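Local coordinates for succinate-semialdehyde dehydrogenase (Synechococcus sp., PDB 4IT9), which probably catalyses the NAD(P)+-dependent oxidation of succinic semialdehyde to succinate, at residues Gln51-Ala56 with Ala175-Gly180. Residues are numbered along the deposited sequence; the frame is centred on the assembly and turned at random.
Sequences QWLENA and AGFPEG. With EDO (1,2-ethanediol), chain E.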
loop_
_atom_site.group_PDB
_atom_site.type_symbol
_atom_site.label_atom_id
_atom_site.label_comp_id
_atom_site.label_asym_id
_atom_site.label_seq_id
_atom_site.Cartn_x
_atom_site.Cartn_y
_atom_site.Cartn_z
ATOM N N GLN A 51 3.193 -19.750 20.256
ATOM C CA GLN A 51 3.467 -21.179 20.461
ATOM C C GLN A 51 3.477 -21.943 19.143
ATOM O O GLN A 51 4.405 -22.708 18.853
ATOM C CB GLN A 51 2.411 -21.798 21.373
ATOM C CG GLN A 51 2.562 -23.313 21.514
ATOM C CD GLN A 51 1.317 -23.974 22.060
ATOM O OE1 GLN A 51 0.366 -23.300 22.461
ATOM N NE2 GLN A 51 1.309 -25.307 22.073
ATOM N N TRP A 52 2.438 -21.737 18.341
ATOM C CA TRP A 52 2.344 -22.408 17.054
ATOM C C TRP A 52 3.456 -21.980 16.096
ATOM O O TRP A 52 4.034 -22.815 15.393
ATOM C CB TRP A 52 0.941 -22.215 16.452
ATOM C CG TRP A 52 -0.153 -22.724 17.371
ATOM C CD1 TRP A 52 -0.097 -23.832 18.176
ATOM C CD2 TRP A 52 -1.443 -22.138 17.595
ATOM N NE1 TRP A 52 -1.275 -23.971 18.878
ATOM C CE2 TRP A 52 -2.118 -22.942 18.538
ATOM C CE3 TRP A 52 -2.099 -21.006 17.089
ATOM C CZ2 TRP A 52 -3.413 -22.659 18.988
ATOM C CZ3 TRP A 52 -3.387 -20.727 17.535
ATOM C CH2 TRP A 52 -4.026 -21.545 18.477
ATOM N N LEU A 53 3.781 -20.688 16.084
ATOM C CA LEU A 53 4.864 -20.185 15.245
ATOM C C LEU A 53 6.213 -20.769 15.657
ATOM O O LEU A 53 7.023 -21.146 14.808
ATOM C CB LEU A 53 4.909 -18.653 15.321
ATOM C CG LEU A 53 5.495 -17.935 14.119
ATOM C CD1 LEU A 53 4.920 -18.524 12.837
ATOM C CD2 LEU A 53 5.184 -16.445 14.216
ATOM N N GLU A 54 6.462 -20.837 16.960
ATOM C CA GLU A 54 7.694 -21.446 17.444
ATOM C C GLU A 54 7.721 -22.955 17.195
ATOM O O GLU A 54 8.772 -23.510 16.903
ATOM C CB GLU A 54 7.940 -21.106 18.924
ATOM C CG GLU A 54 8.266 -19.632 19.125
ATOM C CD GLU A 54 8.550 -19.242 20.568
ATOM O OE1 GLU A 54 8.093 -19.944 21.494
ATOM O OE2 GLU A 54 9.225 -18.211 20.764
ATOM N N ASN A 55 6.576 -23.623 17.284
ATOM C CA ASN A 55 6.526 -25.036 16.904
ATOM C C ASN A 55 6.910 -25.247 15.447
ATOM O O ASN A 55 7.611 -26.207 15.111
ATOM C CB ASN A 55 5.134 -25.627 17.133
ATOM C CG ASN A 55 4.838 -25.879 18.587
ATOM O OD1 ASN A 55 5.715 -25.773 19.445
ATOM N ND2 ASN A 55 3.585 -26.220 18.877
ATOM N N ALA A 56 6.424 -24.355 14.586
ATOM C CA ALA A 56 6.740 -24.409 13.162
ATOM C C ALA A 56 8.237 -24.235 12.960
ATOM O O ALA A 56 8.840 -24.952 12.169
ATOM C CB ALA A 56 5.957 -23.336 12.381
ATOM N N ALA A 175 2.386 -27.907 13.525
ATOM C CA ALA A 175 2.750 -26.923 14.535
ATOM C C ALA A 175 1.581 -26.632 15.462
ATOM O O ALA A 175 1.774 -26.168 16.586
ATOM C CB ALA A 175 3.227 -25.654 13.881
ATOM N N GLY A 176 0.363 -26.860 14.973
ATOM C CA GLY A 176 -0.820 -26.604 15.778
ATOM C C GLY A 176 -1.743 -25.497 15.292
ATOM O O GLY A 176 -2.754 -25.232 15.921
ATOM N N PHE A 177 -1.413 -24.829 14.194
ATOM C CA PHE A 177 -2.319 -23.782 13.704
ATOM C C PHE A 177 -3.655 -24.403 13.312
ATOM O O PHE A 177 -3.684 -25.387 12.572
ATOM C CB PHE A 177 -1.711 -23.051 12.505
ATOM C CG PHE A 177 -0.610 -22.087 12.869
ATOM C CD1 PHE A 177 -0.919 -20.852 13.433
ATOM C CD2 PHE A 177 0.722 -22.410 12.652
ATOM C CE1 PHE A 177 0.090 -19.958 13.769
ATOM C CE2 PHE A 177 1.739 -21.527 12.990
ATOM C CZ PHE A 177 1.420 -20.295 13.547
ATOM N N PRO A 178 -4.769 -23.845 13.817
ATOM C CA PRO A 178 -6.101 -24.399 13.527
ATOM C C PRO A 178 -6.403 -24.519 12.031
ATOM O O PRO A 178 -5.875 -23.755 11.207
ATOM C CB PRO A 178 -7.042 -23.387 14.187
ATOM C CG PRO A 178 -6.237 -22.860 15.357
ATOM C CD PRO A 178 -4.838 -22.731 14.786
ATOM N N GLU A 179 -7.233 -25.500 11.691
ATOM C CA GLU A 179 -7.632 -25.742 10.312
ATOM C C GLU A 179 -8.249 -24.484 9.711
ATOM O O GLU A 179 -9.104 -23.844 10.336
ATOM C CB GLU A 179 -8.643 -26.884 10.269
ATOM C CG GLU A 179 -9.105 -27.243 8.873
ATOM C CD GLU A 179 -10.119 -28.360 8.885
ATOM O OE1 GLU A 179 -10.443 -28.859 9.983
ATOM O OE2 GLU A 179 -10.589 -28.736 7.792
ATOM N N GLY A 180 -7.790 -24.120 8.512
ATOM C CA GLY A 180 -8.325 -22.958 7.813
ATOM C C GLY A 180 -7.515 -21.703 8.035
ATOM O O GLY A 180 -7.720 -20.686 7.354
HETATM C C1 EDO E . -2.675 -25.749 8.250
HETATM O O1 EDO E . -3.737 -26.704 8.391
HETATM C C2 EDO E . -2.793 -24.691 9.336
HETATM O O2 EDO E . -4.048 -24.008 9.202
#
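A Schellman motif closes helix 162-175 at Gly176, and the loop that follows, leading to strand 182-185 of the aldehyde dehydrogenase fold, packs against one side of helix 46-62. Trp52 carries most of the contact. Its CB sits over the centre of the Phe177 ring, 3.4 Å from the centroid, while the indole presents its edge to that same ring, the planes at 62°. One indole face is covered by the loop: Gly176 O lies 3.5 Å from Trp52 CE2, and Pro178 CD packs over the six-membered ring, 3.7 Å from Trp52 CZ3. Gly176 has positive phi, and a CB there would clash with Trp52 CD1 as well as with the carbonyl O of Ala175. Trimming Trp52 to an alanine would probably leave Pro178 CD without its aromatic platform and open a gap beside Gly176. At the tip of the Phe177 ring, Leu53 CD1 comes within 4.0 Å of Phe177 CZ, and Leu147 and Leu172 also touch the Phe177 side chain. Nearer the helix end, Ala175 CB fits against Trp52 O and Ala56 CB. With its CG anti to the carbonyl carbon (chi1 -75°), Asn55 turns its amide to the last turn of helix 162-175, where ND2 donates a nearly straight 2.9 Å hydrogen bond to Ala175 O, which lies almost in the amide plane.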